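Local structure of SusD superfamily protein (3MCX) at residues A[30-35]-A[258-263]; A[39-44]-A[351-356]; A[220-225]-A[374-379]; A[362-367]-A[399-404]. The protein is of unknown molecular function, but as a zinc-binding SusD-family protein of the outer membrane it probably takes part in glycan capture at the bacterial cell surface. One frame throughout, in Å; residues are numbered along the deposited sequence.

In the fold
The four contacts form two groups. Contacts 1 and 2 have centres 9 Å apart and share the antiparallel sheet of strands 256-260 and 351-355: contact 1 sets helix 21-36 against the first strand, contact 2 the loop 39-44 against the second. Contacts 3 and 4, likewise 9 Å apart between centres, share the helical region formed by helices 218-231, 356-370, 374-385 and 403-414, in a family related to TPR proteins. Strand 351-355 runs directly into helix 356-370 and so joins the groups. Contacts 1 and 2 pair residues 30-44 with strands more than 200 residues later, tying the N-terminal part into the body; along the chain their segments alternate, as do those of contacts 3 and 4.

Contact 1: A[30-35]-A[258-263]; sequences GIYRLA and FELYIT
Tyr32 brings helix 21-36 against strand 256-260, where its ring meets both Phe258 and Leu260. With CG lying beside the backbone N (chi1 -75°), the ring reaches across to the strand. Its CE1 comes to 3.8 Å from CZ of Phe258, which sits near the plane of the tyrosine ring at its edge. The two rings meet rim to rim, their planes 65° apart and their centroids separated by 6.0 Å, so neither covers the other. Leu260 adds its CD2 branch, 3.9 Å from Tyr32 CD1 and also 3.9 Å from the carbonyl Tyr32 O. The strand belongs to a two-stranded antiparallel sheet, in which Phe258 and Leu260 bond through their backbones to Ile353 and Ile351; both side chains are buried and suit an apolar cover. A tyrosine fits here because its polar end has partners: OH bonds to Glu124 OE1 and to the backbone N of Ile199. Cut back to alanine, this position would probably leave a gap beside Phe258 and Leu260 and Glu124 without its hydroxyl mate. One turn on, small Ala35 allows the helix backbone itself to come near, and the other leucine branch, Leu260 CD1, lies 4.1 Å from Ala35 C.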
# COMPACT_ATOMS: atom_id res chain seq x y z
N GLY A 30 8.20 -9.71 -16.29
CA GLY A 30 9.36 -9.30 -15.51
C GLY A 30 9.16 -8.05 -14.68
O GLY A 30 9.69 -7.91 -13.59
N ILE A 31 8.40 -7.09 -15.21
CA ILE A 31 8.06 -5.89 -14.46
C ILE A 31 7.20 -6.24 -13.23
O ILE A 31 7.48 -5.79 -12.12
CB ILE A 31 7.32 -4.88 -15.40
CG1 ILE A 31 8.33 -4.35 -16.41
CG2 ILE A 31 6.63 -3.74 -14.63
CD1 ILE A 31 7.71 -3.59 -17.57
N TYR A 32 6.17 -7.06 -13.42
CA TYR A 32 5.36 -7.49 -12.30
C TYR A 32 6.19 -8.26 -11.27
O TYR A 32 6.02 -8.04 -10.07
CB TYR A 32 4.25 -8.40 -12.79
CG TYR A 32 3.10 -7.68 -13.50
CD1 TYR A 32 2.32 -6.78 -12.82
CD2 TYR A 32 2.75 -8.02 -14.79
CE1 TYR A 32 1.21 -6.16 -13.46
CE2 TYR A 32 1.66 -7.42 -15.42
CZ TYR A 32 0.89 -6.50 -14.73
OH TYR A 32 -0.23 -5.93 -15.29
N ARG A 33 7.10 -9.11 -11.72
CA ARG A 33 7.96 -9.90 -10.84
C ARG A 33 8.86 -8.97 -10.02
O ARG A 33 9.01 -9.13 -8.83
CB ARG A 33 8.79 -10.91 -11.61
CG ARG A 33 9.48 -11.92 -10.71
N LEU A 34 9.45 -7.96 -10.67
CA LEU A 34 10.28 -6.99 -9.97
C LEU A 34 9.47 -6.23 -8.91
O LEU A 34 9.92 -6.02 -7.78
CB LEU A 34 10.90 -6.01 -10.98
CG LEU A 34 11.99 -5.07 -10.47
CD1 LEU A 34 13.16 -5.84 -9.82
CD2 LEU A 34 12.53 -4.32 -11.70
N ALA A 35 8.24 -5.85 -9.25
CA ALA A 35 7.37 -5.16 -8.33
C ALA A 35 7.03 -6.01 -7.11
O ALA A 35 6.84 -5.49 -6.02
CB ALA A 35 6.08 -4.63 -9.02
N PHE A 258 -6.19 -6.52 -7.68
CA PHE A 258 -4.85 -6.70 -8.25
C PHE A 258 -4.01 -7.33 -7.16
O PHE A 258 -3.90 -6.81 -6.07
CB PHE A 258 -4.29 -5.37 -8.72
CG PHE A 258 -2.83 -5.39 -9.17
CD1 PHE A 258 -2.29 -6.47 -9.87
CD2 PHE A 258 -2.03 -4.29 -8.94
CE1 PHE A 258 -0.95 -6.44 -10.28
CE2 PHE A 258 -0.67 -4.28 -9.38
CZ PHE A 258 -0.15 -5.36 -10.01
N GLU A 259 -3.42 -8.48 -7.49
CA GLU A 259 -2.65 -9.27 -6.53
C GLU A 259 -1.51 -9.95 -7.29
O GLU A 259 -1.74 -10.58 -8.32
CB GLU A 259 -3.59 -10.27 -5.88
CG GLU A 259 -2.95 -11.33 -5.00
CD GLU A 259 -4.04 -12.23 -4.41
OE1 GLU A 259 -5.10 -11.68 -4.00
OE2 GLU A 259 -3.90 -13.46 -4.39
N LEU A 260 -0.30 -9.83 -6.76
CA LEU A 260 0.89 -10.42 -7.38
C LEU A 260 1.05 -11.85 -6.91
O LEU A 260 0.96 -12.14 -5.72
CB LEU A 260 2.13 -9.60 -7.08
CG LEU A 260 2.07 -8.16 -7.59
CD1 LEU A 260 3.13 -7.32 -6.89
CD2 LEU A 260 2.23 -8.14 -9.12
N TYR A 261 1.29 -12.74 -7.86
CA TYR A 261 1.40 -14.18 -7.61
C TYR A 261 2.80 -14.51 -7.11
O TYR A 261 3.81 -14.14 -7.75
CB TYR A 261 1.12 -14.93 -8.90
CG TYR A 261 1.15 -16.43 -8.79
CD1 TYR A 261 0.31 -17.10 -7.92
CD2 TYR A 261 2.02 -17.20 -9.58
CE1 TYR A 261 0.34 -18.48 -7.84
CE2 TYR A 261 2.04 -18.59 -9.51
CZ TYR A 261 1.20 -19.22 -8.64
OH TYR A 261 1.22 -20.60 -8.57
N ILE A 262 2.84 -15.25 -6.00
CA ILE A 262 4.06 -15.68 -5.34
C ILE A 262 4.04 -17.18 -5.16
O ILE A 262 3.03 -17.78 -4.76
CB ILE A 262 4.17 -15.04 -3.93
CG1 ILE A 262 4.20 -13.50 -4.00
CG2 ILE A 262 5.35 -15.62 -3.12
CD1 ILE A 262 5.43 -12.93 -4.69
N THR A 263 5.16 -17.82 -5.47
CA THR A 263 5.45 -19.17 -4.98
C THR A 263 6.91 -19.23 -4.54
O THR A 263 7.66 -18.26 -4.70
CB THR A 263 5.21 -20.26 -6.04
OG1 THR A 263 6.23 -20.17 -7.03
CG2 THR A 263 3.80 -20.12 -6.69

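Contact 2: A[39-44]-A[351-356]; sequences SYYGDN and ICIIRL
Tyr41 and Ile353 meet where strand 351-355 makes a classic beta bulge, Ile353 and Ile354 both facing Phe258 of the neighbouring antiparallel strand. The main interaction is a CH-pi contact. Ile353 CD1 sits over the centre of the Tyr41 ring, 3.6 Å from the centroid and only 10° off the ring normal, so this single methyl lies within about 4.1 Å of all six ring carbons. The other isoleucine branch works farther out, Ile353 CG2 lying 3.9 Å from Tyr41 OH. Ile351 adds an apolar pair, CG2 to Tyr41 CB at 4.3 Å, while its extended CG1 arm (chi2 -178°) brings CD1 into van der Waals contact with the backbone carbonyl, 3.7 Å from Tyr41 O. Branched isoleucines suit these buried strand positions because each offers two arms to the loop. The phenol OH bonds to Asn135 ND2. A leucine in place of Tyr41 would probably lose the flat face under Ile353 CD1 and one of the two tyrosine hydroxyls, Tyr40 and Tyr41, that meet Asn135. Hydrogen bonds of the Asp43 carboxylate fix the loop: OD2 bonds to His38 ND1, while Asp43 OD1 takes Ser39 N on its syn lone pair at 2.8 Å and Asn44 N on its anti lone pair, also at 2.8 Å.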
# COMPACT_ATOMS: atom_id res chain seq x y z
N SER A 39 12.32 -4.94 -1.68
CA SER A 39 12.53 -3.50 -1.76
C SER A 39 11.43 -2.78 -2.51
O SER A 39 11.42 -1.55 -2.52
CB SER A 39 13.92 -3.11 -2.31
OG SER A 39 14.98 -3.85 -1.69
N TYR A 40 10.51 -3.52 -3.12
CA TYR A 40 9.30 -2.92 -3.64
C TYR A 40 8.09 -3.45 -2.83
O TYR A 40 8.06 -3.25 -1.64
CB TYR A 40 9.17 -3.12 -5.16
CG TYR A 40 8.23 -2.13 -5.88
CD1 TYR A 40 7.22 -1.44 -5.20
CD2 TYR A 40 8.35 -1.91 -7.25
CE1 TYR A 40 6.37 -0.58 -5.84
CE2 TYR A 40 7.47 -1.04 -7.91
CZ TYR A 40 6.50 -0.39 -7.18
OH TYR A 40 5.63 0.46 -7.84
N TYR A 41 7.14 -4.15 -3.46
CA TYR A 41 5.96 -4.58 -2.71
C TYR A 41 6.21 -5.82 -1.84
O TYR A 41 5.37 -6.14 -0.99
CB TYR A 41 4.81 -4.83 -3.66
CG TYR A 41 4.03 -3.63 -4.11
CD1 TYR A 41 3.29 -2.89 -3.22
CD2 TYR A 41 4.01 -3.26 -5.44
CE1 TYR A 41 2.51 -1.81 -3.63
CE2 TYR A 41 3.24 -2.18 -5.86
CZ TYR A 41 2.51 -1.45 -4.97
OH TYR A 41 1.73 -0.38 -5.40
N GLY A 42 7.32 -6.52 -2.02
CA GLY A 42 7.66 -7.62 -1.12
C GLY A 42 7.67 -7.22 0.34
O GLY A 42 7.37 -8.04 1.22
N ASP A 43 8.10 -5.99 0.62
CA ASP A 43 8.40 -5.56 2.00
C ASP A 43 8.25 -4.06 2.20
O ASP A 43 7.23 -3.65 2.76
CB ASP A 43 9.74 -6.15 2.48
CG ASP A 43 10.76 -6.23 1.37
OD1 ASP A 43 10.90 -5.24 0.66
OD2 ASP A 43 11.43 -7.28 1.24
N ASN A 44 9.21 -3.25 1.77
CA ASN A 44 9.20 -1.85 2.18
C ASN A 44 7.89 -1.11 1.83
O ASN A 44 7.34 -0.43 2.71
CB ASN A 44 10.40 -1.11 1.61
CG ASN A 44 11.69 -1.66 2.15
OD1 ASN A 44 12.12 -2.74 1.75
ND2 ASN A 44 12.34 -0.89 3.06
N ILE A 351 0.61 -11.22 -2.82
CA ILE A 351 0.64 -9.82 -2.42
C ILE A 351 -0.57 -9.11 -3.02
O ILE A 351 -0.57 -8.69 -4.20
CB ILE A 351 1.92 -9.09 -2.88
CG1 ILE A 351 3.20 -9.91 -2.57
CG2 ILE A 351 1.97 -7.75 -2.19
CD1 ILE A 351 4.49 -9.15 -2.99
N CYS A 352 -1.61 -8.92 -2.22
CA CYS A 352 -2.78 -8.19 -2.68
C CYS A 352 -2.47 -6.71 -2.62
O CYS A 352 -2.09 -6.17 -1.56
CB CYS A 352 -3.98 -8.52 -1.80
SG CYS A 352 -5.46 -7.65 -2.34
N ILE A 353 -2.51 -6.06 -3.79
CA ILE A 353 -2.20 -4.65 -3.92
C ILE A 353 -3.41 -3.77 -3.63
O ILE A 353 -3.28 -2.75 -2.97
CB ILE A 353 -1.64 -4.36 -5.34
CG1 ILE A 353 -0.43 -5.24 -5.66
CG2 ILE A 353 -1.31 -2.84 -5.51
CD1 ILE A 353 0.75 -5.10 -4.72
N ILE A 354 -4.60 -4.17 -4.10
CA ILE A 354 -5.82 -3.45 -3.76
C ILE A 354 -7.00 -4.41 -3.85
O ILE A 354 -7.05 -5.29 -4.70
CB ILE A 354 -6.01 -2.18 -4.65
CG1 ILE A 354 -7.20 -1.34 -4.20
CG2 ILE A 354 -6.13 -2.56 -6.12
CD1 ILE A 354 -7.12 0.14 -4.65
N ARG A 355 -7.94 -4.26 -2.92
CA ARG A 355 -9.12 -5.11 -2.88
C ARG A 355 -10.40 -4.29 -2.65
O ARG A 355 -10.39 -3.11 -2.31
CB ARG A 355 -8.97 -6.22 -1.85
CG ARG A 355 -8.92 -5.77 -0.43
CD ARG A 355 -8.74 -6.98 0.49
NE ARG A 355 -8.52 -6.59 1.88
CZ ARG A 355 -9.45 -6.42 2.84
NH1 ARG A 355 -10.72 -6.76 2.66
NH2 ARG A 355 -9.08 -5.98 4.03
N LEU A 356 -11.52 -4.97 -2.88
CA LEU A 356 -12.80 -4.30 -2.96
C LEU A 356 -13.15 -3.54 -1.68
O LEU A 356 -13.78 -2.49 -1.77
CB LEU A 356 -13.87 -5.32 -3.33
CG LEU A 356 -15.21 -4.81 -3.82
CD1 LEU A 356 -15.06 -3.89 -5.07
CD2 LEU A 356 -16.20 -5.95 -4.08

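Contact 3: A[220-225]-A[374-379]; sequences KAYDAA and IEEAQG. With ZN (zinc ion), chain C.
In the helical region of this SusD-family protein, whose family is grouped with TPR proteins, Tyr222 of helix 218-231 reaches across to Glu376 and Ala377 in the first turns of helix 374-385. The tyrosine side chain passes beside helix 356-370, touching Ala366. Its CG is anti to the backbone N (chi1 -163°), which sends the long phenol outward to bridge backbones whose nearest CA atoms, those of Tyr222 and Ala377, are 8.9 Å apart. The phenol donates a short hydrogen bond, Tyr222 OH to Glu376 OE1 at 2.6 Å. The acceptor lies in the plane of the ring at its edge, and takes the proton on its anti lone pair, with ring and carboxylate planes 25° apart. Glu376 OE2 forms a salt bridge to Lys230, so both carboxylate oxygens are held and the group is probably ionised; Lys370 adds a cation-pi contact to the tyrosine ring. Alanine suits the next position because it is small enough for the ring to pass close, Ala377 CB lying 4.2 Å from Tyr222 CE1. The neighbouring Glu375 points away from this interface and binds a zinc ion through OE2 at 1.9 Å; Glu375 OE1, 3.0 Å from the zinc, is not bonded to it.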
# COMPACT_ATOMS: atom_id res chain seq x y z
N LYS A 220 -13.72 12.93 -8.20
CA LYS A 220 -13.03 11.98 -9.09
C LYS A 220 -12.79 10.64 -8.40
O LYS A 220 -12.89 9.58 -9.02
CB LYS A 220 -11.70 12.55 -9.59
CG LYS A 220 -11.89 13.79 -10.44
CD LYS A 220 -10.59 14.50 -10.68
CE LYS A 220 -10.76 15.57 -11.70
NZ LYS A 220 -11.26 15.01 -12.99
N ALA A 221 -12.42 10.68 -7.11
CA ALA A 221 -12.25 9.45 -6.34
C ALA A 221 -13.57 8.68 -6.29
O ALA A 221 -13.58 7.44 -6.43
CB ALA A 221 -11.74 9.76 -4.92
N TYR A 222 -14.64 9.40 -6.03
CA TYR A 222 -15.97 8.79 -5.94
C TYR A 222 -16.39 8.16 -7.26
O TYR A 222 -16.94 7.05 -7.28
CB TYR A 222 -17.03 9.82 -5.49
CG TYR A 222 -18.32 9.21 -4.99
CD1 TYR A 222 -18.41 8.74 -3.68
CD2 TYR A 222 -19.43 9.11 -5.80
CE1 TYR A 222 -19.57 8.17 -3.20
CE2 TYR A 222 -20.62 8.56 -5.31
CZ TYR A 222 -20.65 8.07 -4.01
OH TYR A 222 -21.82 7.51 -3.51
N ASP A 223 -16.17 8.88 -8.35
CA ASP A 223 -16.51 8.34 -9.67
C ASP A 223 -15.74 7.05 -9.98
O ASP A 223 -16.34 6.06 -10.43
CB ASP A 223 -16.34 9.41 -10.76
CG ASP A 223 -17.37 10.53 -10.65
OD1 ASP A 223 -18.41 10.35 -10.02
OD2 ASP A 223 -17.07 11.62 -11.15
N ALA A 224 -14.44 7.04 -9.70
CA ALA A 224 -13.63 5.84 -9.96
C ALA A 224 -14.07 4.69 -9.08
O ALA A 224 -14.22 3.55 -9.56
CB ALA A 224 -12.14 6.12 -9.78
N ALA A 225 -14.25 4.94 -7.78
CA ALA A 225 -14.61 3.87 -6.84
C ALA A 225 -15.98 3.33 -7.20
O ALA A 225 -16.18 2.12 -7.24
CB ALA A 225 -14.58 4.38 -5.38
N ILE A 374 -24.46 11.60 -0.16
CA ILE A 374 -24.20 11.21 1.22
C ILE A 374 -24.86 9.89 1.60
O ILE A 374 -24.19 9.01 2.12
CB ILE A 374 -24.65 12.30 2.20
CG1 ILE A 374 -23.82 13.57 1.96
CG2 ILE A 374 -24.49 11.83 3.67
CD1 ILE A 374 -22.37 13.39 2.19
N GLU A 375 -26.14 9.71 1.29
CA GLU A 375 -26.83 8.48 1.63
C GLU A 375 -26.20 7.27 0.95
O GLU A 375 -25.99 6.23 1.57
CB GLU A 375 -28.32 8.56 1.26
CG GLU A 375 -29.07 7.43 1.86
CD GLU A 375 -30.53 7.44 1.58
OE1 GLU A 375 -31.04 8.27 0.80
OE2 GLU A 375 -31.18 6.57 2.19
N GLU A 376 -25.84 7.41 -0.32
CA GLU A 376 -25.17 6.34 -1.05
C GLU A 376 -23.82 6.00 -0.41
O GLU A 376 -23.47 4.83 -0.22
CB GLU A 376 -25.02 6.73 -2.54
CG GLU A 376 -24.49 5.62 -3.41
CD GLU A 376 -24.46 5.99 -4.87
OE1 GLU A 376 -23.63 6.85 -5.24
OE2 GLU A 376 -25.26 5.41 -5.64
N ALA A 377 -23.05 7.04 -0.09
CA ALA A 377 -21.76 6.89 0.57
C ALA A 377 -21.84 6.18 1.94
O ALA A 377 -21.02 5.28 2.26
CB ALA A 377 -21.10 8.27 0.73
N GLN A 378 -22.84 6.57 2.73
CA GLN A 378 -23.10 5.97 4.03
C GLN A 378 -23.42 4.47 3.85
O GLN A 378 -22.94 3.62 4.60
CB GLN A 378 -24.21 6.80 4.68
CG GLN A 378 -25.21 6.15 5.49
CD GLN A 378 -26.35 7.11 5.79
OE1 GLN A 378 -26.25 8.32 5.56
NE2 GLN A 378 -27.43 6.59 6.29
N GLY A 379 -24.14 4.16 2.78
CA GLY A 379 -24.46 2.77 2.44
C GLY A 379 -23.22 1.96 2.21
O GLY A 379 -23.14 0.80 2.62
ZN ZN C . -33.04 6.29 1.81

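Contact 4: A[362-367]-A[399-404]; sequences NAAEAG and ETFTLD
The Phe401 ring meets Ala364 through its far corner: CZ lies 3.6 Å from the carbonyl Ala364 O and 4.4 Å from Ala364 CB. Ile374, Ala377, Gln378 and Leu381 of helix 374-385 also touch the phenylalanine side chain, as does Ile406, so the ring fills the join between three helices. The second flat group, the Glu365 carboxylate, belongs to partners beyond the two segments: OE2 takes a salt bridge from Arg426 NE and a hydrogen bond from Asn427 ND2, while OE1 has a long, weak ion pair with Arg410. What Glu365 gives to this contact is its aliphatic stem, CG lying 4.1 Å from Leu403 CD1. The extended glutamate chain (chi2 179°) thus shows methylenes to the leucine and carries its charge past it. Phe401 is the centre of an inverse gamma turn, closed by a weak Thr402 N to Thr400 O bond, and Thr402 then N-caps helix 403-414 through OG1 to Arg405 N. The turn therefore places an aromatic plug just ahead of the helix start. Between these segments the contact is van der Waals only, ring and methyl groups against an alanine carbonyl and the glutamate stem, and the buried Glu365 charge is met by Arg426, which would be expected to favour its ionised form.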
# COMPACT_ATOMS: atom_id res chain seq x y z
N ASN A 362 -13.09 3.97 0.25
CA ASN A 362 -12.71 5.16 -0.54
C ASN A 362 -13.94 5.90 -0.99
O ASN A 362 -14.00 7.12 -0.90
CB ASN A 362 -11.88 4.77 -1.77
CG ASN A 362 -10.46 4.33 -1.44
OD1 ASN A 362 -10.01 4.43 -0.30
ND2 ASN A 362 -9.73 3.82 -2.47
N ALA A 363 -14.94 5.17 -1.49
CA ALA A 363 -16.21 5.82 -1.85
C ALA A 363 -16.89 6.49 -0.65
O ALA A 363 -17.42 7.59 -0.76
CB ALA A 363 -17.18 4.80 -2.54
N ALA A 364 -16.94 5.79 0.48
CA ALA A 364 -17.59 6.35 1.65
C ALA A 364 -16.92 7.66 2.09
O ALA A 364 -17.62 8.64 2.34
CB ALA A 364 -17.60 5.35 2.79
N GLU A 365 -15.59 7.65 2.14
CA GLU A 365 -14.81 8.81 2.57
C GLU A 365 -14.95 9.95 1.53
O GLU A 365 -15.21 11.09 1.90
CB GLU A 365 -13.36 8.45 2.80
CG GLU A 365 -12.50 9.58 3.36
CD GLU A 365 -11.07 9.18 3.61
OE1 GLU A 365 -10.74 7.96 3.61
OE2 GLU A 365 -10.24 10.12 3.79
N ALA A 366 -14.82 9.63 0.25
CA ALA A 366 -14.94 10.64 -0.79
C ALA A 366 -16.33 11.27 -0.79
O ALA A 366 -16.46 12.48 -0.97
CB ALA A 366 -14.61 10.06 -2.16
N GLY A 367 -17.37 10.47 -0.56
CA GLY A 367 -18.72 10.98 -0.53
C GLY A 367 -18.96 11.95 0.63
O GLY A 367 -19.49 13.04 0.47
N GLU A 399 -26.70 10.84 10.89
CA GLU A 399 -26.17 11.51 12.08
C GLU A 399 -24.85 10.92 12.60
O GLU A 399 -24.01 11.65 13.14
CB GLU A 399 -27.21 11.58 13.21
CG GLU A 399 -27.80 10.24 13.65
N THR A 400 -24.66 9.60 12.48
CA THR A 400 -23.46 8.94 12.99
C THR A 400 -22.43 8.64 11.89
O THR A 400 -21.38 8.11 12.14
CB THR A 400 -23.80 7.65 13.78
OG1 THR A 400 -24.52 6.74 12.92
CG2 THR A 400 -24.67 8.00 15.01
N PHE A 401 -22.74 9.04 10.67
CA PHE A 401 -21.83 8.91 9.55
C PHE A 401 -20.83 10.07 9.58
O PHE A 401 -21.06 11.11 8.94
CB PHE A 401 -22.62 8.90 8.23
CG PHE A 401 -21.79 8.68 6.98
CD1 PHE A 401 -20.80 7.71 6.91
CD2 PHE A 401 -22.07 9.41 5.81
CE1 PHE A 401 -20.06 7.48 5.75
CE2 PHE A 401 -21.31 9.21 4.64
CZ PHE A 401 -20.34 8.23 4.61
N THR A 402 -19.76 9.88 10.32
CA THR A 402 -18.73 10.90 10.51
C THR A 402 -17.41 10.44 9.89
O THR A 402 -17.16 9.24 9.66
CB THR A 402 -18.47 11.15 11.99
OG1 THR A 402 -17.88 9.97 12.53
CG2 THR A 402 -19.80 11.50 12.77
N LEU A 403 -16.50 11.37 9.63
CA LEU A 403 -15.17 11.02 9.16
C LEU A 403 -14.47 10.08 10.14
O LEU A 403 -13.88 9.11 9.72
CB LEU A 403 -14.36 12.30 8.93
CG LEU A 403 -12.95 12.07 8.40
CD1 LEU A 403 -12.92 11.33 7.04
CD2 LEU A 403 -12.17 13.43 8.33
N ASP A 404 -14.52 10.37 11.43
CA ASP A 404 -13.84 9.52 12.40
C ASP A 404 -14.37 8.10 12.32
O ASP A 404 -13.61 7.14 12.41
CB ASP A 404 -14.02 10.05 13.82
CG ASP A 404 -13.22 9.25 14.84
OD1 ASP A 404 -11.98 9.16 14.69
OD2 ASP A 404 -13.84 8.70 15.77